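Local coordinates for protein myosin-I heavy chain (Dictyostelium discoideum, PDB 5EJY) that moves on actin as an ATP-driven motor and takes part in adhesion and early phagocytosis, this chain being a MyTH4-FERM part of its tail, at residues E255-A259 with G482-K486; V412-Q417 with L477-T481; Y423-V428 with I438-A442; V450-Q455 with I469-N473; S466-I470 with L487-I491. All coordinates share one frame; numbering follows the deposited sequence.

Contact 1: E255-A259 with G482-K486; sequences ERDIA and GDVQK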
# COMPACT_ATOMS: atom_id res chain seq x y z
N GLU A 255 4.93 4.73 11.02
CA GLU A 255 3.94 3.86 10.37
C GLU A 255 2.66 4.59 9.99
O GLU A 255 2.15 5.41 10.76
CB GLU A 255 3.58 2.68 11.28
CG GLU A 255 4.74 1.81 11.70
CD GLU A 255 4.29 0.65 12.58
OE1 GLU A 255 3.11 0.64 13.00
OE2 GLU A 255 5.10 -0.26 12.83
N ARG A 256 2.13 4.27 8.81
CA ARG A 256 0.84 4.77 8.39
C ARG A 256 -0.01 3.64 7.81
O ARG A 256 0.50 2.76 7.10
CB ARG A 256 0.98 5.88 7.33
CG ARG A 256 1.54 7.22 7.84
CD ARG A 256 0.52 7.97 8.73
NE ARG A 256 1.08 9.23 9.22
CZ ARG A 256 1.75 9.36 10.36
NH1 ARG A 256 1.96 8.30 11.14
NH2 ARG A 256 2.22 10.55 10.73
N ASP A 257 -1.29 3.69 8.13
CA ASP A 257 -2.26 2.69 7.70
C ASP A 257 -2.39 2.71 6.18
O ASP A 257 -2.28 3.77 5.55
CB ASP A 257 -3.61 3.00 8.35
CG ASP A 257 -4.69 2.01 7.98
OD1 ASP A 257 -4.65 0.88 8.49
OD2 ASP A 257 -5.59 2.35 7.18
N ILE A 258 -2.61 1.54 5.59
CA ILE A 258 -2.96 1.46 4.18
C ILE A 258 -4.38 0.89 4.10
O ILE A 258 -4.65 -0.18 4.63
CB ILE A 258 -1.97 0.55 3.41
CG1 ILE A 258 -0.54 1.11 3.45
CG2 ILE A 258 -2.42 0.37 1.95
CD1 ILE A 258 0.53 0.12 2.87
N ALA A 259 -5.30 1.61 3.45
CA ALA A 259 -6.68 1.13 3.35
C ALA A 259 -6.78 -0.16 2.52
O ALA A 259 -5.96 -0.40 1.64
CB ALA A 259 -7.58 2.20 2.76
N GLY A 482 -1.21 11.18 14.55
CA GLY A 482 -0.52 11.24 13.28
C GLY A 482 -1.16 10.37 12.21
O GLY A 482 -1.06 10.67 11.02
N ASP A 483 -1.79 9.27 12.61
CA ASP A 483 -2.36 8.33 11.65
C ASP A 483 -3.88 8.32 11.75
O ASP A 483 -4.47 7.34 12.20
CB ASP A 483 -1.81 6.92 11.90
CG ASP A 483 -2.05 5.96 10.71
OD1 ASP A 483 -2.90 6.21 9.84
OD2 ASP A 483 -1.39 4.93 10.67
N VAL A 484 -4.50 9.40 11.30
CA VAL A 484 -5.96 9.55 11.40
C VAL A 484 -6.70 8.41 10.71
O VAL A 484 -7.68 7.89 11.24
CB VAL A 484 -6.42 10.90 10.82
CG1 VAL A 484 -7.95 11.02 10.85
CG2 VAL A 484 -5.79 12.05 11.61
N GLN A 485 -6.23 7.99 9.54
CA GLN A 485 -6.93 6.94 8.82
C GLN A 485 -6.99 5.64 9.63
O GLN A 485 -8.00 4.93 9.59
CB GLN A 485 -6.31 6.70 7.44
CG GLN A 485 -7.02 5.63 6.62
CD GLN A 485 -6.40 5.45 5.24
OE1 GLN A 485 -6.60 6.27 4.35
NE2 GLN A 485 -5.61 4.39 5.07
N LYS A 486 -5.92 5.32 10.35
CA LYS A 486 -5.90 4.14 11.20
C LYS A 486 -6.99 4.22 12.26
O LYS A 486 -7.75 3.27 12.45
CB LYS A 486 -4.53 3.96 11.87
CG LYS A 486 -4.42 2.69 12.71
CD LYS A 486 -3.08 2.57 13.42
CE LYS A 486 -3.01 1.27 14.26
NZ LYS A 486 -1.73 1.09 15.03
O HOH W 1 0.57 0.73 12.49
O HOH W 2 -2.68 6.35 6.40
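Asp257 and Gln485 meet side chain to side chain. Gln485 NE2 donates to Asp257 OD2 at 2.9 Å, and the bond is nearly straight at 167°. The oxygen is met on its anti side, and lies in the plane of the amide. Carboxylate and amide stand almost at right angles, so they cross without stacking. Gln485 gets there with a fully extended chain (chi1 -178°, chi2 178°). The other oxygen, Asp257 OD1, forms a salt bridge with Lys292. CB of Asp257 also rests on CB of Lys486, 3.8 Å away.

This joins the ubiquitin-like F1 lobe of the FERM domain, through the end of strand 254-256, to the start of the C-terminal helix 484-499 of the F3 lobe.

Asp483 is the N-cap of that helix. Its OD1 accepts from Lys486 N at 3.2 Å, from well above the carboxylate plane. Its OD2 takes Asp257 N on the syn side at 2.8 Å, and OD1 makes a second, weak bond to the same N. One carboxylate thus caps the helix and grips the other lobe.

Arg256 lies with one guanidinium face over Gly482 O, 3.1 Å from NE, an approach too poorly angled for a hydrogen bond. Arg256 NH1 turns back to Glu255 O at 2.9 Å instead. Water 2 links Asp257 O to Asp483 OD1, the latter weakly.

Contact 2: V412-Q417 with L477-T481; sequences VVCEHQ and LQAFT
Thr481 OG1 donates to Val413 O at 2.8 Å, tilted 29° from the carbonyl plane. The hydroxyl is anti to the backbone N (chi1 -173°), which brings it to the Val413 carbonyl. Thr481 OG1 also lies 3.3 Å from Val412 CG1.

Next to it, Glu415 and Phe480 form an antiparallel hydrogen-bonded pair. Glu415 N reaches Phe480 O at 2.9 Å, and Phe480 N reaches Glu415 O at 2.8 Å. This is a single bridge. Beyond it, water 3 spans from Gln417 N to Gln478 O.

The Phe480 ring presents its edge to Glu415 O, 3.6 Å from CD2. The Gln417 and Phe480 side chains cross at about a right angle, with Gln417 CG 3.9 Å from Phe480 CE2. Replacing Phe480 by an alanine is likely to take away the ring that Gln417 lies against and leave that chain freer to turn. A polyethylene glycol, probably from the crystallisation liquor, also lies against this ring.

On the inner side, Leu477 CD1 touches His416 CB, and Cys414 SG approaches Ala479 CB. The His416 ring is held by Ser418 N and Tyr423 O.

The two strands run at 118°. Two sheets meeting steeply at one corner are typical of the PH-like F3 lobe of FERM domains.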
# COMPACT_ATOMS: atom_id res chain seq x y z
N VAL A 412 -3.22 3.30 19.33
CA VAL A 412 -3.09 4.57 18.63
C VAL A 412 -2.57 5.63 19.60
O VAL A 412 -3.18 5.88 20.64
CB VAL A 412 -4.44 5.05 18.05
CG1 VAL A 412 -4.25 6.36 17.27
CG2 VAL A 412 -5.07 3.98 17.16
N VAL A 413 -1.46 6.26 19.26
CA VAL A 413 -0.89 7.34 20.09
C VAL A 413 -1.62 8.65 19.79
O VAL A 413 -1.70 9.07 18.63
CB VAL A 413 0.62 7.51 19.83
CG1 VAL A 413 1.18 8.69 20.64
CG2 VAL A 413 1.37 6.23 20.15
N CYS A 414 -2.14 9.29 20.83
CA CYS A 414 -2.92 10.50 20.65
C CYS A 414 -2.53 11.62 21.61
O CYS A 414 -1.81 11.42 22.59
CB CYS A 414 -4.42 10.23 20.85
SG CYS A 414 -5.12 8.98 19.78
N GLU A 415 -3.04 12.81 21.32
CA GLU A 415 -3.00 13.90 22.27
C GLU A 415 -4.26 14.74 22.12
O GLU A 415 -4.97 14.63 21.11
CB GLU A 415 -1.74 14.74 22.08
CG GLU A 415 -1.64 15.42 20.73
CD GLU A 415 -0.25 15.98 20.48
OE1 GLU A 415 0.74 15.27 20.79
OE2 GLU A 415 -0.14 17.12 19.98
N HIS A 416 -4.57 15.55 23.12
CA HIS A 416 -5.73 16.41 23.03
C HIS A 416 -5.37 17.80 23.56
O HIS A 416 -4.34 17.97 24.22
CB HIS A 416 -6.93 15.82 23.78
CG HIS A 416 -6.88 16.02 25.26
ND1 HIS A 416 -7.31 17.18 25.88
CD2 HIS A 416 -6.43 15.21 26.25
CE1 HIS A 416 -7.14 17.07 27.18
NE2 HIS A 416 -6.61 15.89 27.44
N GLN A 417 -6.21 18.77 23.26
CA GLN A 417 -5.96 20.15 23.64
C GLN A 417 -7.15 20.73 24.38
O GLN A 417 -7.38 21.94 24.33
CB GLN A 417 -5.70 20.99 22.39
CG GLN A 417 -4.58 20.47 21.52
CD GLN A 417 -4.26 21.40 20.37
OE1 GLN A 417 -5.13 22.10 19.85
NE2 GLN A 417 -2.99 21.40 19.96
N LEU A 477 -14.34 14.39 22.49
CA LEU A 477 -12.90 14.33 22.67
C LEU A 477 -12.30 14.43 21.27
O LEU A 477 -12.54 13.56 20.44
CB LEU A 477 -12.48 13.01 23.32
CG LEU A 477 -10.99 12.65 23.23
CD1 LEU A 477 -10.08 13.70 23.85
CD2 LEU A 477 -10.72 11.29 23.87
N GLN A 478 -11.59 15.52 21.00
CA GLN A 478 -10.95 15.65 19.70
C GLN A 478 -9.55 15.10 19.84
O GLN A 478 -8.64 15.77 20.34
CB GLN A 478 -10.92 17.10 19.19
CG GLN A 478 -10.27 17.22 17.81
CD GLN A 478 -10.30 18.62 17.25
OE1 GLN A 478 -10.49 19.58 17.98
NE2 GLN A 478 -10.12 18.73 15.94
N ALA A 479 -9.41 13.83 19.45
CA ALA A 479 -8.15 13.12 19.58
C ALA A 479 -7.25 13.38 18.38
O ALA A 479 -7.54 12.92 17.28
CB ALA A 479 -8.41 11.60 19.72
N PHE A 480 -6.17 14.11 18.61
CA PHE A 480 -5.17 14.35 17.58
C PHE A 480 -4.23 13.16 17.49
O PHE A 480 -3.80 12.61 18.50
CB PHE A 480 -4.37 15.62 17.87
CG PHE A 480 -5.21 16.86 17.78
CD1 PHE A 480 -5.47 17.44 16.55
CD2 PHE A 480 -5.78 17.41 18.91
CE1 PHE A 480 -6.25 18.57 16.45
CE2 PHE A 480 -6.57 18.56 18.82
CZ PHE A 480 -6.80 19.14 17.59
N THR A 481 -3.91 12.77 16.27
CA THR A 481 -3.06 11.61 16.06
C THR A 481 -2.42 11.72 14.69
O THR A 481 -2.99 12.31 13.78
CB THR A 481 -3.86 10.30 16.20
OG1 THR A 481 -2.97 9.18 16.15
CG2 THR A 481 -4.91 10.18 15.08
O HOH W 3 -8.66 18.07 21.69

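Contact 3: Y423-V428 with I438-A442; sequences YPKNFV and IYDPA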
# COMPACT_ATOMS: atom_id res chain seq x y z
N TYR A 423 -8.53 14.01 31.08
CA TYR A 423 -7.37 13.19 30.71
C TYR A 423 -6.11 14.02 30.53
O TYR A 423 -6.18 15.20 30.21
CB TYR A 423 -7.66 12.42 29.42
CG TYR A 423 -9.11 12.05 29.32
CD1 TYR A 423 -9.64 11.08 30.15
CD2 TYR A 423 -9.95 12.70 28.43
CE1 TYR A 423 -10.97 10.74 30.08
CE2 TYR A 423 -11.29 12.37 28.36
CZ TYR A 423 -11.79 11.39 29.19
OH TYR A 423 -13.12 11.07 29.12
N PRO A 424 -4.94 13.39 30.73
CA PRO A 424 -3.64 13.97 30.41
C PRO A 424 -3.56 14.29 28.92
O PRO A 424 -4.26 13.67 28.12
CB PRO A 424 -2.66 12.85 30.76
CG PRO A 424 -3.39 12.02 31.78
CD PRO A 424 -4.82 12.06 31.34
N LYS A 425 -2.70 15.25 28.57
CA LYS A 425 -2.59 15.72 27.19
C LYS A 425 -2.18 14.60 26.26
O LYS A 425 -2.66 14.52 25.12
CB LYS A 425 -1.55 16.84 27.09
CG LYS A 425 -0.95 16.96 25.69
CD LYS A 425 0.12 18.04 25.59
CE LYS A 425 0.76 18.01 24.21
NZ LYS A 425 1.85 19.02 24.07
N ASN A 426 -1.27 13.75 26.73
CA ASN A 426 -0.81 12.62 25.94
C ASN A 426 -1.43 11.34 26.47
O ASN A 426 -1.35 11.05 27.66
CB ASN A 426 0.71 12.53 25.96
CG ASN A 426 1.38 13.81 25.49
OD1 ASN A 426 1.58 14.02 24.30
ND2 ASN A 426 1.72 14.67 26.44
N PHE A 427 -2.07 10.58 25.59
CA PHE A 427 -2.70 9.35 26.00
C PHE A 427 -2.65 8.35 24.84
O PHE A 427 -2.17 8.66 23.75
CB PHE A 427 -4.15 9.61 26.42
CG PHE A 427 -4.99 10.26 25.35
CD1 PHE A 427 -4.93 11.63 25.15
CD2 PHE A 427 -5.82 9.50 24.54
CE1 PHE A 427 -5.70 12.24 24.16
CE2 PHE A 427 -6.59 10.09 23.55
CZ PHE A 427 -6.53 11.47 23.35
N VAL A 428 -3.14 7.15 25.10
CA VAL A 428 -3.18 6.10 24.08
C VAL A 428 -4.65 5.73 23.94
O VAL A 428 -5.37 5.64 24.93
CB VAL A 428 -2.37 4.88 24.53
CG1 VAL A 428 -2.70 3.64 23.69
CG2 VAL A 428 -0.87 5.18 24.47
N ILE A 438 -9.36 4.76 26.72
CA ILE A 438 -8.38 5.80 26.96
C ILE A 438 -7.42 5.29 28.01
O ILE A 438 -7.83 4.95 29.13
CB ILE A 438 -9.04 7.12 27.43
CG1 ILE A 438 -10.03 7.62 26.37
CG2 ILE A 438 -7.98 8.16 27.72
CD1 ILE A 438 -10.98 8.75 26.84
N TYR A 439 -6.15 5.25 27.66
CA TYR A 439 -5.13 4.64 28.49
C TYR A 439 -4.01 5.63 28.73
O TYR A 439 -3.62 6.37 27.83
CB TYR A 439 -4.59 3.40 27.77
CG TYR A 439 -3.44 2.70 28.44
CD1 TYR A 439 -3.66 1.76 29.43
CD2 TYR A 439 -2.13 2.95 28.05
CE1 TYR A 439 -2.61 1.09 30.03
CE2 TYR A 439 -1.08 2.29 28.64
CZ TYR A 439 -1.32 1.36 29.63
OH TYR A 439 -0.28 0.69 30.23
N ASP A 440 -3.50 5.65 29.96
CA ASP A 440 -2.42 6.57 30.28
C ASP A 440 -1.11 5.80 30.37
O ASP A 440 -0.90 5.05 31.33
CB ASP A 440 -2.69 7.28 31.61
CG ASP A 440 -1.66 8.33 31.92
OD1 ASP A 440 -0.64 8.40 31.21
OD2 ASP A 440 -1.87 9.10 32.89
N PRO A 441 -0.22 6.01 29.39
CA PRO A 441 1.04 5.25 29.35
C PRO A 441 1.99 5.66 30.48
O PRO A 441 2.91 4.91 30.80
CB PRO A 441 1.61 5.61 27.97
CG PRO A 441 1.01 6.92 27.63
CD PRO A 441 -0.37 6.92 28.24
N ALA A 442 1.76 6.82 31.08
CA ALA A 442 2.61 7.30 32.17
C ALA A 442 2.37 6.53 33.47
O ALA A 442 3.28 6.37 34.27
CB ALA A 442 2.41 8.80 32.40
O HOH W 4 0.30 10.41 29.79
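Val428 and Tyr439 carry the backbone bonds. They form an antiparallel hydrogen-bonded pair. Val428 N donates to Tyr439 O at 2.9 Å, and Tyr439 N returns the bond to Val428 O. Both donors lie in the plane of the carbonyl they meet. The pair belongs to the beta hairpin of strands 426-432 and 435-440.

The aromatic contact is a CH-pi interaction. Ile438 CD1 sits over one face of the Tyr423 ring, 3.9 Å from its centroid and 20° off the normal. The two side chains cross at about a right angle. Ile438 places CG1 anti to its carbonyl carbon (chi1 -60°), which sends CD1 to Tyr423. Its other branch, CG2, meets Phe427 CD2 at 4.1 Å. One isoleucine thus touches two rings, a branch to each.

The remaining apolar touches lie on the other face of the sheet. Val428 CB is at the edge of the Tyr439 ring, 4.0 Å from CD2. Val428 CG2 packs against Pro441 CG.

The polar contacts gather at the open end of the hairpin. Asp440 OD1 accepts from Ala442 N at 2.9 Å, an Asx turn that starts the bend after the strand. Water 4 donates to this OD1 at 2.6 Å and also to Asn426 O, tying the segments together. Asp440 OD2 makes just a van der Waals touch with Pro424 CG.

Strand 410-415 flanks the hairpin next to 426-432, and strand 445-450 flanks it next to 435-440. From the second sheet, Leu477 touches Ile438 and Ala479 touches Phe427. Tyr423 OH bonds to Glu448.

Contact 4: V450-Q455 with I469-N473; sequences VKYSNQ and IILEN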
# COMPACT_ATOMS: atom_id res chain seq x y z
N VAL A 450 -14.73 4.23 26.20
CA VAL A 450 -15.67 4.94 25.35
C VAL A 450 -16.42 3.95 24.46
O VAL A 450 -15.83 3.02 23.91
CB VAL A 450 -14.95 6.01 24.51
CG1 VAL A 450 -15.93 6.72 23.59
CG2 VAL A 450 -14.26 7.01 25.44
N LYS A 451 -17.73 4.16 24.32
CA LYS A 451 -18.59 3.18 23.63
C LYS A 451 -18.69 3.40 22.12
O LYS A 451 -18.94 4.51 21.67
CB LYS A 451 -20.01 3.24 24.22
CG LYS A 451 -20.11 2.92 25.70
CD LYS A 451 -21.53 3.23 26.19
CE LYS A 451 -21.61 3.32 27.71
NZ LYS A 451 -21.15 2.06 28.35
N TYR A 452 -18.56 2.32 21.35
CA TYR A 452 -18.84 2.38 19.92
C TYR A 452 -20.28 2.80 19.68
O TYR A 452 -20.59 3.47 18.69
CB TYR A 452 -18.58 1.02 19.24
CG TYR A 452 -17.14 0.58 19.27
CD1 TYR A 452 -16.17 1.25 18.52
CD2 TYR A 452 -16.73 -0.49 20.05
CE1 TYR A 452 -14.83 0.84 18.54
CE2 TYR A 452 -15.40 -0.89 20.08
CZ TYR A 452 -14.46 -0.22 19.33
OH TYR A 452 -13.13 -0.62 19.37
N SER A 453 -21.17 2.43 20.61
CA SER A 453 -22.59 2.73 20.43
C SER A 453 -22.89 4.22 20.55
O SER A 453 -23.96 4.68 20.15
CB SER A 453 -23.44 1.93 21.43
OG SER A 453 -23.13 2.29 22.76
N ASN A 454 -21.95 4.99 21.08
CA ASN A 454 -22.12 6.43 21.14
C ASN A 454 -21.62 7.20 19.92
O ASN A 454 -21.88 8.40 19.80
CB ASN A 454 -21.53 6.99 22.43
CG ASN A 454 -22.41 6.71 23.62
OD1 ASN A 454 -23.63 6.56 23.46
ND2 ASN A 454 -21.83 6.61 24.80
N GLN A 455 -20.95 6.51 19.01
CA GLN A 455 -20.40 7.18 17.83
C GLN A 455 -21.39 7.27 16.67
O GLN A 455 -22.22 6.38 16.48
CB GLN A 455 -19.11 6.51 17.37
CG GLN A 455 -18.16 6.21 18.52
CD GLN A 455 -17.97 7.42 19.42
OE1 GLN A 455 -17.88 8.55 18.94
NE2 GLN A 455 -17.93 7.19 20.72
N ILE A 469 -14.42 11.98 18.91
CA ILE A 469 -15.11 10.83 19.47
C ILE A 469 -16.08 11.31 20.54
O ILE A 469 -15.74 12.17 21.35
CB ILE A 469 -14.08 9.88 20.09
CG1 ILE A 469 -13.21 9.26 18.98
CG2 ILE A 469 -14.77 8.80 20.90
CD1 ILE A 469 -11.76 9.16 19.38
N ILE A 470 -17.29 10.78 20.52
CA ILE A 470 -18.33 11.25 21.44
C ILE A 470 -18.30 10.46 22.74
O ILE A 470 -18.33 9.21 22.73
CB ILE A 470 -19.72 11.16 20.82
CG1 ILE A 470 -19.76 11.88 19.47
CG2 ILE A 470 -20.78 11.75 21.77
CD1 ILE A 470 -19.59 13.36 19.58
N LEU A 471 -18.24 11.18 23.85
CA LEU A 471 -18.27 10.55 25.17
C LEU A 471 -19.71 10.33 25.65
O LEU A 471 -20.67 10.81 25.04
CB LEU A 471 -17.46 11.37 26.16
CG LEU A 471 -16.08 11.72 25.62
CD1 LEU A 471 -15.30 12.66 26.54
CD2 LEU A 471 -15.27 10.44 25.34
N GLU A 472 -19.85 9.59 26.74
CA GLU A 472 -21.18 9.24 27.24
C GLU A 472 -22.02 10.48 27.61
O GLU A 472 -23.25 10.46 27.48
CB GLU A 472 -21.06 8.27 28.42
CG GLU A 472 -22.40 7.87 29.06
CD GLU A 472 -23.35 7.18 28.09
OE1 GLU A 472 -22.91 6.27 27.36
OE2 GLU A 472 -24.55 7.55 28.07
N ASN A 473 -21.35 11.55 28.03
CA ASN A 473 -22.05 12.78 28.43
C ASN A 473 -22.34 13.72 27.27
O ASN A 473 -22.73 14.88 27.47
CB ASN A 473 -21.30 13.51 29.55
CG ASN A 473 -19.86 13.87 29.17
OD1 ASN A 473 -19.53 13.99 27.99
ND2 ASN A 473 -19.02 14.06 30.18
O HOH W 5 -19.08 7.02 24.69
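The flat Gln455 amide pairs with both backbone polar atoms of Ile470. Its OE1 accepts from Ile470 N at 2.8 Å, in plane and on a lone pair; the N-H...O angle is 171°. Its NE2 donates to Ile470 O at 2.9 Å and to Lys451 O at 3.0 Å, both in the amide plane. Three bonds therefore hold the group flat. In the PH-like F3 lobe, this amide grips the end of strand 466-470 as a neighbouring strand would. The chain folds back to do so (chi1 -46°, chi2 -48°). A leucine in its place would probably leave Ile470 N and O without these mates and the loop less firmly tied to the strand.

Lys451 O also accepts from Asn454 N, which arrives from the opposite face of its plane. This closes the short 3-10 turn 452-454.

Val450 supplies the apolar part. Its CG1 meets Ile469 CG2 at 3.6 Å, while CG2 meets Leu471 CD2. Strand 445-450 thereby leans on the second sheet.

The Asn454 amide makes the other side-chain bond. Its ND2 donates to Glu472 OE1 at 2.8 Å, from above the carboxylate plane. The same ND2 also donates to water 5, which accepts from Lys451 N and donates to Ile470 O at 3.0 Å.

Contact 5: S466-I470 with L487-I491; sequences SVSII and LVSLI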
# COMPACT_ATOMS: atom_id res chain seq x y z
N SER A 466 -7.11 14.75 13.28
CA SER A 466 -7.83 14.31 14.47
C SER A 466 -9.07 13.50 14.14
O SER A 466 -9.54 13.50 13.00
CB SER A 466 -8.25 15.53 15.29
OG SER A 466 -9.26 16.25 14.61
N VAL A 467 -9.58 12.81 15.15
CA VAL A 467 -10.89 12.19 15.07
C VAL A 467 -11.66 12.65 16.31
O VAL A 467 -11.13 12.65 17.41
CB VAL A 467 -10.81 10.65 15.08
CG1 VAL A 467 -12.22 10.04 14.98
CG2 VAL A 467 -9.94 10.15 13.91
N SER A 468 -12.91 13.04 16.10
CA SER A 468 -13.75 13.52 17.18
C SER A 468 -14.67 12.40 17.68
O SER A 468 -15.54 11.92 16.96
CB SER A 468 -14.55 14.73 16.71
OG SER A 468 -13.67 15.83 16.59
N ILE A 469 -14.42 11.98 18.91
CA ILE A 469 -15.11 10.83 19.47
C ILE A 469 -16.08 11.31 20.54
O ILE A 469 -15.74 12.17 21.35
CB ILE A 469 -14.08 9.88 20.09
CG1 ILE A 469 -13.21 9.26 18.98
CG2 ILE A 469 -14.77 8.80 20.90
CD1 ILE A 469 -11.76 9.16 19.38
N ILE A 470 -17.29 10.78 20.52
CA ILE A 470 -18.33 11.25 21.44
C ILE A 470 -18.30 10.46 22.74
O ILE A 470 -18.33 9.21 22.73
CB ILE A 470 -19.72 11.16 20.82
CG1 ILE A 470 -19.76 11.88 19.47
CG2 ILE A 470 -20.78 11.75 21.77
CD1 ILE A 470 -19.59 13.36 19.58
N LEU A 487 -7.07 5.36 12.93
CA LEU A 487 -8.06 5.53 14.00
C LEU A 487 -9.49 5.44 13.44
O LEU A 487 -10.32 4.71 13.98
CB LEU A 487 -7.84 6.85 14.73
CG LEU A 487 -8.78 7.11 15.91
CD1 LEU A 487 -8.79 5.90 16.85
CD2 LEU A 487 -8.33 8.36 16.65
N VAL A 488 -9.78 6.17 12.37
CA VAL A 488 -11.10 6.12 11.74
C VAL A 488 -11.47 4.69 11.31
O VAL A 488 -12.57 4.21 11.59
CB VAL A 488 -11.19 7.06 10.51
CG1 VAL A 488 -12.47 6.79 9.70
CG2 VAL A 488 -11.11 8.53 10.94
N SER A 489 -10.55 4.01 10.62
CA SER A 489 -10.87 2.68 10.13
C SER A 489 -11.02 1.66 11.26
O SER A 489 -11.82 0.75 11.17
CB SER A 489 -9.84 2.19 9.08
OG SER A 489 -8.57 2.01 9.66
N LEU A 490 -10.26 1.83 12.34
CA LEU A 490 -10.42 0.94 13.48
C LEU A 490 -11.82 1.11 14.07
O LEU A 490 -12.49 0.13 14.38
CB LEU A 490 -9.38 1.25 14.56
CG LEU A 490 -7.95 0.80 14.30
CD1 LEU A 490 -7.02 1.33 15.39
CD2 LEU A 490 -7.89 -0.73 14.21
N ILE A 491 -12.26 2.35 14.22
CA ILE A 491 -13.58 2.57 14.78
C ILE A 491 -14.64 1.93 13.88
O ILE A 491 -15.51 1.19 14.36
CB ILE A 491 -13.87 4.06 15.00
CG1 ILE A 491 -12.92 4.60 16.06
CG2 ILE A 491 -15.34 4.25 15.42
CD1 ILE A 491 -13.02 6.12 16.31
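Val467 makes the tightest apolar touches. Its CG2 reaches both Leu487 CD2 and Val488 CG2, at 3.6 Å each. The methyl thus lies against two successive residues of helix 484-499. With CG1 anti to the backbone N (chi1 -179°), CG2 comes to lie anti to the carbonyl carbon, where it meets the helix. Val467 CB is also close to Leu487 CD2, at 3.7 Å. The side chains meet at a slant.

A second, looser set lies one helix turn on. Ile491 CD1 sits 4.1 Å from Ile469 CG1 and 4.2 Å from Val467 CG1. Ile491 is extended to its tip (chi2 176°), and only that end methyl touches the strand. Ile469 CD1 also approaches Leu487 CD2, at 4.5 Å.

The backbones stay apart. Strand and helix axes are 9.7 Å distant at closest and run at 36° to each other. Inside the helix, Ile491 N bonds to Leu487 O.

Neighbours extend both sets. Leu429 of the first sheet touches Ile469 and Leu487, and Ser462 touches Val467 and Val488. The C-terminal helix closing one end of a two-sheet sandwich is the hallmark of the PH-like F3 lobe.

Every touch across this contact is between aliphatic carbons. Helix and strand are therefore held by shape and burial, without directed polar bonds.

Overall arrangement
Contacts 2 to 5 all lie in the F3 lobe, and contact 1 ties that lobe to F1. Contacts 3 and 5 are the buried ones. Contact 5 is wholly apolar, whereas contact 3 adds backbone pairing within one sheet. Contacts 1, 2 and 4 are partly buried and rely more on polar bonds. Contact 2 joins the two sheets by main-chain pairing; contact 4 ties the loop after strand 445-450 to strand 466-470 by side-chain amides and an apolar valine. Helix 484-499 serves contacts 1 and 5: its polar N-cap end faces F1, its apolar side strand 466-470. Contacts 4 and 5 overlap at Ile469 and Ile470, Ile469 touching in both. Contacts 2 and 3 use neighbouring strands, 410-415 and 426-432.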